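Local structure of B-agarase (Agarivorans gilvus, 5Z6P) at residues H193-D198 and Y645-H650; S596-V601 and H613-C618; F669-L674 and G682-C687. The protein hydrolyses agar polysaccharide as a beta-agarase of glycoside hydrolase family 50, probably by cutting beta-galactosidic linkages. All coordinates share one frame; numbering follows the deposited sequence.

Contact 1 (H193-D198 and Y645-H650)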
ATOM      1  N   HIS A 193       3.279  -3.475  15.600  1.00 17.29           N
ATOM      2  CA  HIS A 193       2.445  -4.529  15.046  1.00 20.24           C
ATOM      3  C   HIS A 193       2.903  -4.976  13.672  1.00 19.67           C
ATOM      4  O   HIS A 193       3.698  -4.309  13.025  1.00 17.90           O
ATOM      5  CB  HIS A 193       0.978  -4.079  14.997  1.00 20.36           C
ATOM      6  CG  HIS A 193       0.658  -3.165  13.858  1.00 19.44           C
ATOM      7  ND1 HIS A 193       0.845  -1.802  13.925  1.00 21.05           N
ATOM      8  CD2 HIS A 193       0.160  -3.418  12.625  1.00 18.39           C
ATOM      9  CE1 HIS A 193       0.476  -1.254  12.780  1.00 21.48           C
ATOM     10  NE2 HIS A 193       0.051  -2.213  11.975  1.00 22.01           N
ATOM     11  N   GLY A 194       2.411  -6.137  13.258  1.00 17.08           N
ATOM     12  CA  GLY A 194       2.729  -6.704  11.966  1.00 17.17           C
ATOM     13  C   GLY A 194       4.205  -7.030  11.797  1.00 21.46           C
ATOM     14  O   GLY A 194       4.733  -7.017  10.689  1.00 19.02           O
ATOM     15  N   SER A 195       4.878  -7.318  12.898  1.00 16.79           N
ATOM     16  CA  SER A 195       6.312  -7.520  12.840  1.00 17.94           C
ATOM     17  C   SER A 195       6.679  -9.001  12.787  1.00 18.29           C
ATOM     18  O   SER A 195       5.918  -9.841  13.246  1.00 19.00           O
ATOM     19  CB  SER A 195       6.980  -6.864  14.037  1.00 17.91           C
ATOM     20  OG  SER A 195       8.375  -6.848  13.866  1.00 21.30           O
ATOM     21  N   LEU A 196       7.848  -9.315  12.228  1.00 18.23           N
ATOM     22  CA  LEU A 196       8.327 -10.697  12.217  1.00 19.13           C
ATOM     23  C   LEU A 196       9.254 -10.975  13.397  1.00 21.77           C
ATOM     24  O   LEU A 196       9.738 -12.094  13.573  1.00 23.15           O
ATOM     25  CB  LEU A 196       9.060 -11.013  10.920  1.00 18.56           C
ATOM     26  CG  LEU A 196       8.236 -10.977   9.635  1.00 17.05           C
ATOM     27  CD1 LEU A 196       9.136 -11.388   8.520  1.00 13.08           C
ATOM     28  CD2 LEU A 196       7.038 -11.910   9.737  1.00 17.98           C
ATOM     29  N   LEU A 197       9.487  -9.950  14.207  1.00 22.51           N
ATOM     30  CA  LEU A 197      10.482 -10.026  15.261  1.00 20.60           C
ATOM     31  C   LEU A 197       9.974  -9.397  16.538  1.00 20.48           C
ATOM     32  O   LEU A 197       9.058  -8.592  16.507  1.00 22.17           O
ATOM     33  CB  LEU A 197      11.771  -9.331  14.821  1.00 17.99           C
ATOM     34  CG  LEU A 197      12.401  -9.792  13.509  1.00 19.34           C
ATOM     35  CD1 LEU A 197      13.508  -8.840  13.096  1.00 20.65           C
ATOM     36  CD2 LEU A 197      12.926 -11.205  13.646  1.00 22.06           C
ATOM     37  N   ASP A 198      10.568  -9.779  17.663  1.00 19.89           N
ATOM     38  CA  ASP A 198      10.340  -9.083  18.917  1.00 19.45           C
ATOM     39  C   ASP A 198      11.122  -7.781  18.893  1.00 16.52           C
ATOM     40  O   ASP A 198      11.993  -7.607  18.063  1.00 21.96           O
ATOM     41  CB  ASP A 198      10.759  -9.951  20.106  1.00 18.56           C
ATOM     42  CG  ASP A 198       9.795 -11.104  20.353  1.00 24.12           C
ATOM     43  OD1 ASP A 198       8.618 -11.023  19.920  1.00 21.88           O
ATOM     44  OD2 ASP A 198      10.210 -12.085  20.991  1.00 27.68           O
ATOM     45  N   TYR A 645       1.012  -4.824   3.365  1.00 14.79           N
ATOM     46  CA  TYR A 645       2.087  -3.938   3.769  1.00 12.03           C
ATOM     47  C   TYR A 645       2.383  -4.134   5.245  1.00 14.55           C
ATOM     48  O   TYR A 645       1.976  -3.337   6.079  1.00 18.87           O
ATOM     49  CB  TYR A 645       1.708  -2.494   3.470  1.00 13.44           C
ATOM     50  CG  TYR A 645       1.692  -2.165   1.987  1.00 13.76           C
ATOM     51  CD1 TYR A 645       2.877  -1.906   1.307  1.00 15.02           C
ATOM     52  CD2 TYR A 645       0.504  -2.122   1.268  1.00 12.76           C
ATOM     53  CE1 TYR A 645       2.883  -1.590  -0.043  1.00 13.43           C
ATOM     54  CE2 TYR A 645       0.500  -1.823  -0.074  1.00 12.87           C
ATOM     55  CZ  TYR A 645       1.696  -1.545  -0.729  1.00 15.02           C
ATOM     56  OH  TYR A 645       1.706  -1.232  -2.066  1.00 14.23           O
ATOM     57  N   LYS A 646       3.062  -5.237   5.554  1.00 14.10           N
ATOM     58  CA  LYS A 646       3.535  -5.519   6.901  1.00 16.54           C
ATOM     59  C   LYS A 646       4.921  -6.134   6.741  1.00 13.98           C
ATOM     60  O   LYS A 646       5.422  -6.237   5.629  1.00 14.64           O
ATOM     61  CB  LYS A 646       2.579  -6.460   7.653  1.00 15.96           C
ATOM     62  CG  LYS A 646       1.131  -5.960   7.792  1.00 11.98           C
ATOM     63  CD  LYS A 646       1.003  -4.781   8.738  1.00 16.78           C
ATOM     64  CE  LYS A 646      -0.268  -3.978   8.457  1.00 13.33           C
ATOM     65  NZ  LYS A 646      -0.284  -2.662   9.160  1.00 19.89           N
ATOM     66  N   GLU A 647       5.534  -6.557   7.835  1.00 14.61           N
ATOM     67  CA  GLU A 647       6.880  -7.096   7.753  1.00 15.86           C
ATOM     68  C   GLU A 647       6.908  -8.484   7.115  1.00 17.07           C
ATOM     69  O   GLU A 647       7.961  -8.943   6.683  1.00 19.68           O
ATOM     70  CB  GLU A 647       7.522  -7.114   9.136  1.00 16.52           C
ATOM     71  CG  GLU A 647       7.726  -5.719   9.733  1.00 15.80           C
ATOM     72  CD  GLU A 647       8.589  -5.713  10.976  1.00 17.09           C
ATOM     73  OE1 GLU A 647       9.278  -6.712  11.234  1.00 18.26           O
ATOM     74  OE2 GLU A 647       8.591  -4.693  11.692  1.00 20.30           O
ATOM     75  N   GLY A 648       5.744  -9.133   7.043  1.00 17.85           N
ATOM     76  CA  GLY A 648       5.588 -10.409   6.363  1.00 13.71           C
ATOM     77  C   GLY A 648       4.244 -11.041   6.719  1.00 17.36           C
ATOM     78  O   GLY A 648       3.418 -10.411   7.387  1.00 17.37           O
ATOM     79  N   LEU A 649       4.030 -12.280   6.278  1.00 16.52           N
ATOM     80  CA  LEU A 649       2.779 -12.999   6.516  1.00 19.75           C
ATOM     81  C   LEU A 649       2.728 -13.536   7.942  1.00 18.75           C
ATOM     82  O   LEU A 649       2.891 -14.735   8.184  1.00 21.93           O
ATOM     83  CB  LEU A 649       2.600 -14.145   5.505  1.00 16.67           C
ATOM     84  CG  LEU A 649       2.722 -13.747   4.033  1.00 16.65           C
ATOM     85  CD1 LEU A 649       2.474 -14.939   3.103  1.00 13.96           C
ATOM     86  CD2 LEU A 649       1.765 -12.605   3.714  1.00 15.69           C
ATOM     87  N   HIS A 650       2.506 -12.622   8.873  1.00 18.71           N
ATOM     88  CA  HIS A 650       2.367 -12.967  10.269  1.00 18.84           C
ATOM     89  C   HIS A 650       1.315 -14.069  10.446  1.00 19.16           C
ATOM     90  O   HIS A 650       0.231 -13.976   9.883  1.00 16.80           O
ATOM     91  CB  HIS A 650       2.000 -11.728  11.057  1.00 16.79           C
ATOM     92  CG  HIS A 650       2.148 -11.886  12.534  1.00 18.13           C
ATOM     93  ND1 HIS A 650       1.287 -12.651  13.287  1.00 18.42           N
ATOM     94  CD2 HIS A 650       3.047 -11.370  13.395  1.00 19.04           C
ATOM     95  CE1 HIS A 650       1.652 -12.603  14.552  1.00 18.98           C
ATOM     96  NE2 HIS A 650       2.726 -11.841  14.644  1.00 22.84           N
TER

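Contact 2 (S596-V601 and H613-C618)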
ATOM      1  N   SER A 596     -20.188 -12.495  -4.369  1.00 14.54           N
ATOM      2  CA  SER A 596     -20.119 -13.693  -5.223  1.00 14.97           C
ATOM      3  C   SER A 596     -20.522 -13.388  -6.665  1.00 14.21           C
ATOM      4  O   SER A 596     -19.919 -13.906  -7.607  1.00 12.08           O
ATOM      5  CB  SER A 596     -20.995 -14.824  -4.667  1.00 13.98           C
ATOM      6  OG  SER A 596     -20.523 -15.264  -3.413  1.00 13.42           O
ATOM      7  N   GLU A 597     -21.534 -12.536  -6.838  1.00 12.11           N
ATOM      8  CA  GLU A 597     -21.959 -12.155  -8.176  1.00 12.56           C
ATOM      9  C   GLU A 597     -20.942 -11.253  -8.879  1.00 11.79           C
ATOM     10  O   GLU A 597     -20.777 -11.364 -10.070  1.00 12.32           O
ATOM     11  CB  GLU A 597     -23.321 -11.451  -8.142  1.00 12.96           C
ATOM     12  CG  GLU A 597     -23.925 -11.193  -9.526  1.00 13.25           C
ATOM     13  CD  GLU A 597     -24.421 -12.467 -10.242  1.00 15.73           C
ATOM     14  OE1 GLU A 597     -24.305 -13.579  -9.695  1.00 17.83           O
ATOM     15  OE2 GLU A 597     -24.934 -12.350 -11.368  1.00 17.03           O
ATOM     16  N   TYR A 598     -20.279 -10.350  -8.157  1.00 11.14           N
ATOM     17  CA  TYR A 598     -19.195  -9.592  -8.782  1.00 12.23           C
ATOM     18  C   TYR A 598     -18.152 -10.577  -9.357  1.00 13.43           C
ATOM     19  O   TYR A 598     -17.780 -10.504 -10.518  1.00 12.04           O
ATOM     20  CB  TYR A 598     -18.527  -8.627  -7.790  1.00 14.75           C
ATOM     21  CG  TYR A 598     -17.183  -8.067  -8.274  1.00 12.08           C
ATOM     22  CD1 TYR A 598     -17.118  -6.922  -9.057  1.00 11.57           C
ATOM     23  CD2 TYR A 598     -15.987  -8.695  -7.935  1.00 13.00           C
ATOM     24  CE1 TYR A 598     -15.874  -6.415  -9.505  1.00 15.17           C
ATOM     25  CE2 TYR A 598     -14.764  -8.213  -8.362  1.00 15.80           C
ATOM     26  CZ  TYR A 598     -14.700  -7.073  -9.146  1.00 13.44           C
ATOM     27  OH  TYR A 598     -13.467  -6.629  -9.561  1.00 14.21           O
ATOM     28  N   PHE A 599     -17.699 -11.512  -8.531  1.00 14.70           N
ATOM     29  CA  PHE A 599     -16.641 -12.406  -8.966  1.00 14.88           C
ATOM     30  C   PHE A 599     -17.125 -13.352 -10.061  1.00 14.71           C
ATOM     31  O   PHE A 599     -16.347 -13.696 -10.948  1.00 14.81           O
ATOM     32  CB  PHE A 599     -16.063 -13.173  -7.773  1.00 15.28           C
ATOM     33  CG  PHE A 599     -15.262 -12.305  -6.828  1.00 12.60           C
ATOM     34  CD1 PHE A 599     -14.056 -11.745  -7.230  1.00 12.08           C
ATOM     35  CD2 PHE A 599     -15.710 -12.056  -5.541  1.00 12.66           C
ATOM     36  CE1 PHE A 599     -13.309 -10.945  -6.367  1.00 10.45           C
ATOM     37  CE2 PHE A 599     -14.978 -11.240  -4.677  1.00 13.27           C
ATOM     38  CZ  PHE A 599     -13.765 -10.687  -5.101  1.00 12.46           C
ATOM     39  N   ARG A 600     -18.405 -13.732 -10.021  1.00 12.12           N
ATOM     40  CA  ARG A 600     -18.982 -14.622 -11.037  1.00 12.14           C
ATOM     41  C   ARG A 600     -19.012 -13.941 -12.396  1.00 12.24           C
ATOM     42  O   ARG A 600     -18.622 -14.535 -13.408  1.00 11.38           O
ATOM     43  CB  ARG A 600     -20.413 -15.085 -10.648  1.00 13.72           C
ATOM     44  CG  ARG A 600     -21.028 -16.155 -11.581  1.00 13.28           C
ATOM     45  CD  ARG A 600     -22.493 -16.587 -11.191  1.00 13.96           C
ATOM     46  NE  ARG A 600     -23.451 -15.613 -11.705  1.00 17.57           N
ATOM     47  CZ  ARG A 600     -24.037 -15.681 -12.896  1.00 15.99           C
ATOM     48  NH1 ARG A 600     -23.815 -16.707 -13.706  1.00 16.18           N
ATOM     49  NH2 ARG A 600     -24.860 -14.720 -13.275  1.00 17.75           N
ATOM     50  N   VAL A 601     -19.469 -12.689 -12.422  1.00 12.77           N
ATOM     51  CA  VAL A 601     -19.613 -11.982 -13.694  1.00 11.65           C
ATOM     52  C   VAL A 601     -18.235 -11.728 -14.318  1.00 13.12           C
ATOM     53  O   VAL A 601     -18.028 -12.004 -15.498  1.00 12.74           O
ATOM     54  CB  VAL A 601     -20.383 -10.649 -13.541  1.00 13.52           C
ATOM     55  CG1 VAL A 601     -20.315  -9.861 -14.812  1.00 12.34           C
ATOM     56  CG2 VAL A 601     -21.856 -10.912 -13.150  1.00 16.42           C
ATOM     57  N   HIS A 613      -6.409 -18.349 -19.471  1.00 16.96           N
ATOM     58  CA  HIS A 613      -5.567 -17.521 -18.622  1.00 15.43           C
ATOM     59  C   HIS A 613      -6.143 -17.391 -17.222  1.00 19.24           C
ATOM     60  O   HIS A 613      -7.352 -17.264 -17.046  1.00 18.17           O
ATOM     61  CB  HIS A 613      -5.379 -16.138 -19.234  1.00 15.20           C
ATOM     62  CG  HIS A 613      -4.449 -16.106 -20.403  1.00 18.27           C
ATOM     63  ND1 HIS A 613      -4.853 -16.408 -21.682  1.00 19.21           N
ATOM     64  CD2 HIS A 613      -3.133 -15.791 -20.488  1.00 17.34           C
ATOM     65  CE1 HIS A 613      -3.828 -16.286 -22.507  1.00 18.08           C
ATOM     66  NE2 HIS A 613      -2.773 -15.908 -21.808  1.00 15.95           N
ATOM     67  N   LEU A 614      -5.255 -17.395 -16.236  1.00 16.35           N
ATOM     68  CA  LEU A 614      -5.624 -17.311 -14.842  1.00 13.92           C
ATOM     69  C   LEU A 614      -6.280 -15.985 -14.485  1.00 14.68           C
ATOM     70  O   LEU A 614      -5.822 -14.911 -14.878  1.00 14.33           O
ATOM     71  CB  LEU A 614      -4.388 -17.536 -13.962  1.00 13.09           C
ATOM     72  CG  LEU A 614      -3.762 -18.936 -14.069  1.00 16.01           C
ATOM     73  CD1 LEU A 614      -2.522 -19.057 -13.206  1.00 16.18           C
ATOM     74  CD2 LEU A 614      -4.756 -20.016 -13.690  1.00 19.74           C
ATOM     75  N   TYR A 615      -7.374 -16.082 -13.748  1.00 17.35           N
ATOM     76  CA  TYR A 615      -8.032 -14.912 -13.198  1.00 17.32           C
ATOM     77  C   TYR A 615      -7.590 -14.779 -11.741  1.00 14.52           C
ATOM     78  O   TYR A 615      -7.843 -15.662 -10.918  1.00 13.19           O
ATOM     79  CB  TYR A 615      -9.555 -15.041 -13.338  1.00 15.53           C
ATOM     80  CG  TYR A 615     -10.361 -14.023 -12.571  1.00 13.28           C
ATOM     81  CD1 TYR A 615      -9.917 -12.720 -12.404  1.00 13.71           C
ATOM     82  CD2 TYR A 615     -11.578 -14.377 -12.008  1.00 13.42           C
ATOM     83  CE1 TYR A 615     -10.673 -11.791 -11.687  1.00 13.19           C
ATOM     84  CE2 TYR A 615     -12.326 -13.478 -11.306  1.00 15.90           C
ATOM     85  CZ  TYR A 615     -11.876 -12.182 -11.139  1.00 13.39           C
ATOM     86  OH  TYR A 615     -12.655 -11.311 -10.426  1.00 12.53           O
ATOM     87  N   LEU A 616      -6.920 -13.672 -11.436  1.00 16.04           N
ATOM     88  CA  LEU A 616      -6.193 -13.544 -10.182  1.00 16.88           C
ATOM     89  C   LEU A 616      -6.887 -12.684  -9.145  1.00 15.14           C
ATOM     90  O   LEU A 616      -6.297 -12.353  -8.136  1.00 15.45           O
ATOM     91  CB  LEU A 616      -4.794 -12.984 -10.450  1.00 16.94           C
ATOM     92  CG  LEU A 616      -3.981 -13.748 -11.495  1.00 13.96           C
ATOM     93  CD1 LEU A 616      -2.736 -12.968 -11.818  1.00 14.17           C
ATOM     94  CD2 LEU A 616      -3.619 -15.164 -11.066  1.00 12.95           C
ATOM     95  N   GLY A 617      -8.140 -12.314  -9.387  1.00 14.13           N
ATOM     96  CA  GLY A 617      -8.892 -11.618  -8.359  1.00 13.85           C
ATOM     97  C   GLY A 617      -8.777 -10.104  -8.347  1.00 14.48           C
ATOM     98  O   GLY A 617      -8.476  -9.489  -9.366  1.00 17.90           O
ATOM     99  N   CYS A 618      -9.033  -9.503  -7.189  1.00 16.38           N
ATOM    100  CA  CYS A 618      -9.206  -8.057  -7.094  1.00 13.93           C
ATOM    101  C   CYS A 618      -8.296  -7.365  -6.093  1.00 12.21           C
ATOM    102  O   CYS A 618      -8.530  -6.205  -5.740  1.00 13.19           O
ATOM    103  CB  CYS A 618     -10.651  -7.729  -6.729  1.00 15.85           C
ATOM    104  SG  CYS A 618     -11.153  -8.390  -5.146  1.00 14.86           S
TER
HETATM  105  O   HOH W   1     -11.640  -8.659  -9.684  1.00 13.31           O

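Contact 3 (F669-L674 and G682-C687)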
ATOM      1  N   PHE A 669       3.795  -5.170  -1.553  1.00 14.03           N
ATOM      2  CA  PHE A 669       4.412  -4.952  -0.245  1.00 12.02           C
ATOM      3  C   PHE A 669       5.629  -4.068  -0.469  1.00 13.27           C
ATOM      4  O   PHE A 669       6.139  -3.995  -1.582  1.00 13.31           O
ATOM      5  CB  PHE A 669       4.823  -6.267   0.439  1.00 13.47           C
ATOM      6  CG  PHE A 669       6.003  -6.951  -0.189  1.00 12.99           C
ATOM      7  CD1 PHE A 669       5.863  -7.693  -1.344  1.00 13.37           C
ATOM      8  CD2 PHE A 669       7.252  -6.892   0.410  1.00 15.49           C
ATOM      9  CE1 PHE A 669       6.951  -8.336  -1.918  1.00 13.70           C
ATOM     10  CE2 PHE A 669       8.349  -7.524  -0.146  1.00 13.57           C
ATOM     11  CZ  PHE A 669       8.208  -8.248  -1.314  1.00 16.04           C
ATOM     12  N   HIS A 670       6.105  -3.407   0.575  1.00 13.61           N
ATOM     13  CA  HIS A 670       7.374  -2.710   0.424  1.00 15.57           C
ATOM     14  C   HIS A 670       8.058  -2.359   1.718  1.00 13.91           C
ATOM     15  O   HIS A 670       7.517  -2.541   2.807  1.00 15.00           O
ATOM     16  CB  HIS A 670       7.201  -1.433  -0.438  1.00 13.34           C
ATOM     17  CG  HIS A 670       6.350  -0.358   0.173  1.00 14.03           C
ATOM     18  ND1 HIS A 670       5.475   0.403  -0.571  1.00 13.03           N
ATOM     19  CD2 HIS A 670       6.276   0.115   1.437  1.00 13.74           C
ATOM     20  CE1 HIS A 670       4.883   1.283   0.216  1.00 14.11           C
ATOM     21  NE2 HIS A 670       5.361   1.137   1.436  1.00 14.50           N
ATOM     22  N   PHE A 671       9.265  -1.831   1.560  1.00 14.23           N
ATOM     23  CA  PHE A 671      10.051  -1.309   2.658  1.00 14.82           C
ATOM     24  C   PHE A 671      10.786  -0.027   2.229  1.00 14.91           C
ATOM     25  O   PHE A 671      11.443  -0.004   1.195  1.00 15.28           O
ATOM     26  CB  PHE A 671      11.039  -2.383   3.137  1.00 14.82           C
ATOM     27  CG  PHE A 671      10.365  -3.616   3.637  1.00 15.17           C
ATOM     28  CD1 PHE A 671       9.772  -3.633   4.880  1.00 14.06           C
ATOM     29  CD2 PHE A 671      10.283  -4.752   2.845  1.00 15.57           C
ATOM     30  CE1 PHE A 671       9.136  -4.767   5.327  1.00 14.64           C
ATOM     31  CE2 PHE A 671       9.646  -5.879   3.299  1.00 14.07           C
ATOM     32  CZ  PHE A 671       9.076  -5.887   4.535  1.00 11.74           C
ATOM     33  N   GLY A 672      10.636   1.038   3.010  1.00 13.60           N
ATOM     34  CA  GLY A 672      11.364   2.264   2.767  1.00 16.36           C
ATOM     35  C   GLY A 672      12.187   2.799   3.930  1.00 17.22           C
ATOM     36  O   GLY A 672      12.070   2.336   5.065  1.00 16.71           O
ATOM     37  N   ALA A 673      13.036   3.780   3.640  1.00 17.11           N
ATOM     38  CA  ALA A 673      13.873   4.394   4.665  1.00 16.89           C
ATOM     39  C   ALA A 673      13.971   5.888   4.387  1.00 17.75           C
ATOM     40  O   ALA A 673      13.306   6.397   3.489  1.00 17.05           O
ATOM     41  CB  ALA A 673      15.241   3.750   4.707  1.00 14.01           C
ATOM     42  N   LEU A 674      14.770   6.597   5.175  1.00 14.91           N
ATOM     43  CA  LEU A 674      14.869   8.041   5.005  1.00 17.56           C
ATOM     44  C   LEU A 674      16.297   8.477   4.710  1.00 22.67           C
ATOM     45  O   LEU A 674      16.574   9.665   4.650  1.00 22.27           O
ATOM     46  CB  LEU A 674      14.358   8.776   6.252  1.00 19.91           C
ATOM     47  CG  LEU A 674      12.887   8.617   6.644  1.00 18.93           C
ATOM     48  CD1 LEU A 674      12.605   9.277   7.976  1.00 16.97           C
ATOM     49  CD2 LEU A 674      11.996   9.165   5.559  1.00 16.11           C
ATOM     50  N   GLY A 682       7.395   5.521   3.905  1.00 19.63           N
ATOM     51  CA  GLY A 682       6.350   4.638   3.423  1.00 18.63           C
ATOM     52  C   GLY A 682       5.578   3.897   4.504  1.00 18.41           C
ATOM     53  O   GLY A 682       5.536   4.313   5.656  1.00 19.39           O
ATOM     54  N   LEU A 683       4.967   2.782   4.126  1.00 18.50           N
ATOM     55  CA  LEU A 683       3.993   2.119   4.998  1.00 17.26           C
ATOM     56  C   LEU A 683       4.665   1.209   6.034  1.00 16.45           C
ATOM     57  O   LEU A 683       4.206   1.074   7.164  1.00 16.13           O
ATOM     58  CB  LEU A 683       3.009   1.333   4.143  1.00 14.81           C
ATOM     59  CG  LEU A 683       2.186   2.194   3.180  1.00 16.72           C
ATOM     60  CD1 LEU A 683       1.265   1.334   2.314  1.00 14.73           C
ATOM     61  CD2 LEU A 683       1.384   3.217   3.953  1.00 18.53           C
ATOM     62  N   VAL A 684       5.751   0.578   5.614  1.00 13.63           N
ATOM     63  CA  VAL A 684       6.571  -0.250   6.482  1.00 14.74           C
ATOM     64  C   VAL A 684       8.015   0.235   6.338  1.00 14.34           C
ATOM     65  O   VAL A 684       8.504   0.399   5.226  1.00 14.94           O
ATOM     66  CB  VAL A 684       6.461  -1.727   6.124  1.00 13.91           C
ATOM     67  CG1 VAL A 684       7.193  -2.581   7.148  1.00 12.49           C
ATOM     68  CG2 VAL A 684       4.983  -2.145   5.994  1.00 13.82           C
ATOM     69  N   THR A 685       8.694   0.472   7.452  1.00 14.43           N
ATOM     70  CA  THR A 685       9.930   1.242   7.403  1.00 15.54           C
ATOM     71  C   THR A 685      11.168   0.555   7.986  1.00 16.61           C
ATOM     72  O   THR A 685      11.081  -0.284   8.878  1.00 17.57           O
ATOM     73  CB  THR A 685       9.746   2.603   8.112  1.00 14.84           C
ATOM     74  OG1 THR A 685       9.567   2.406   9.517  1.00 20.33           O
ATOM     75  CG2 THR A 685       8.546   3.324   7.570  1.00 16.85           C
ATOM     76  N   ALA A 686      12.322   0.936   7.441  1.00 14.50           N
ATOM     77  CA  ALA A 686      13.631   0.447   7.854  1.00 14.69           C
ATOM     78  C   ALA A 686      14.493   1.645   8.268  1.00 17.20           C
ATOM     79  O   ALA A 686      14.140   2.776   7.959  1.00 14.07           O
ATOM     80  CB  ALA A 686      14.286  -0.319   6.730  1.00 15.56           C
ATOM     81  N   CYS A 687      15.621   1.406   8.942  1.00 17.45           N
ATOM     82  CA  CYS A 687      16.454   2.511   9.408  1.00 20.22           C
ATOM     83  C   CYS A 687      17.474   2.930   8.357  1.00 20.39           C
ATOM     84  O   CYS A 687      18.088   3.981   8.465  1.00 22.74           O
ATOM     85  CB  CYS A 687      17.184   2.153  10.714  1.00 22.04           C
ATOM     86  SG  CYS A 687      18.404   0.866  10.547  1.00 22.49           S
TER
HETATM   87  O   HOH W   2      16.604   6.262   7.545  1.00 20.37           O

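Contact 1 (H193-D198 and Y645-H650)
E647 meets S195 and L196 through a single carboxylate oxygen, and this is the polar centre of a seam between two irregular loops. S195 OG donates to E647 OE1 at 2.8 Å and L196 N to the same oxygen at 3.1 Å; both arrive from one face of the carboxylate, well above its plane. With CG anti to its carbonyl carbon (chi1 -64°) and the chain extended beyond, E647 lays its acid group against S195. S195 OG is itself tied to H199 NE2, so two partners hold the hydroxyl. A backbone bond, E647 N to G194 O at 3.0 Å, adds a further clasp, while K646 NZ donates a hydrogen bond to H193 NE2 at 2.9 Å, close to the imidazole plane.

The remaining contacts are apolar or weakly polar. L196 folds over the E647-G648 peptide, its CD1 3.3 Å from E647 O and its CD2 4.0 Å from G648 CA. The H650 ring turns an edge to the opposite loop, CD2 lying in plane 3.3 Å from S195 O.

The seam joins the loop between strands 185-193 and 199-210, in the carbohydrate-binding-module-like region, to the loop after strand 640-643. H650 NE2 bonds S71 O, and its ring meets F75 edge-to-face, while L196 and L649 rest on T702 of helix 689-704.

Contact 2 (S596-V601 and H613-C618)
Where F599 of helix 581-609 faces G617, just past the short strand 614-615, the two backbones come no nearer than 7.8 Å between CA atoms, a spacing that side chains must bridge. F599 does much of this with its ring edge. Its CD1 lies 3.5 Å from Y615 OH, and its CZ lies 3.5 Å from C618 SG, a sulfur-aromatic contact in which the sulfur sits in the ring plane, 83° off the normal. The F599 and Y615 side chains run nearly perpendicular to each other. Y615 reaches the helix because its CG stands anti to the backbone N (chi1 169°), which sends the phenol out from the strand.

Y598 adds a looser contact, its OH 4.1 Å from C618 CB, and its ring carbon CD2 lies over the centre of the F599 ring, so the two neighbouring aromatics of the helix brace each other. W512 packs against both rings and also touches C618. Strand 614-615 lies beside 501-506 in a parallel sheet, with helix 581-609 packed on it.

A water bridges the two phenols: it donates to Y598 OH at 2.7 Å and bonds Y615 OH at 2.9 Å, in the plane of the Y615 ring. Y598 OH is further bonded to D507 OD2. The interface is thus largely aromatic, with one cysteine sulfur, and the polar link between helix and strand-loop segment runs through the water.

Contact 3 (F669-L674 and G682-C687)
G672 O receives the shortest polar bond of the pair, from A686 N at 2.8 Å, and the same oxygen is approached by T685 CA at 3.4 Å in a CA-H...O contact. On its other flank G672 N donates to V684 O at 3.1 Å, in the carbonyl plane. One residue thus bonds to those before and after T685, the pattern of a parallel beta bridge, though it remains a single bridge between otherwise irregular chains.

Side chains extend the pairing toward H670. Its imidazole is turned edge-on to the second segment, and L683 N donates to NE2 at 3.2 Å, 5° from the ring plane, with an N-H...N angle of 167°. Beside it F671 and V684 run alongside each other in the same direction; V684 CG1, anti to its backbone N (chi1 -173°), comes 3.4 Å from F671 CE1. A water links L674 N and C687 O at the far end.

NE2 of H670 acts as the acceptor for L683 N, while ND1 has a weak bond to F715 O, so the imidazole is held from its two nitrogens and its rotation is fixed. Polar backbone groups are thus paired within a buried seam with F671 packed on V684.

From the N terminus, the chain first passes 193-198, in the carbohydrate-binding-module-like region, and contact 1 is completed only some 450 residues later at 645-650. Contact 2 falls wholly within that long excursion, closing the end of helix 581-609 and its connection to strand 614-615. Contact 3 follows in series, joining two parts of the loop between strand 664-668 and helix 689-704. Contacts 1 and 3 touch, with centres about 12 Å apart: Y645 packs on H670, L683 and V684. Contact 2 lies apart, its centre about 29 and 31 Å from theirs. Contact 1 ties the first region to the probable catalytic one; contact 2 is local, while contact 3 also abuts the first through Q110 and N128.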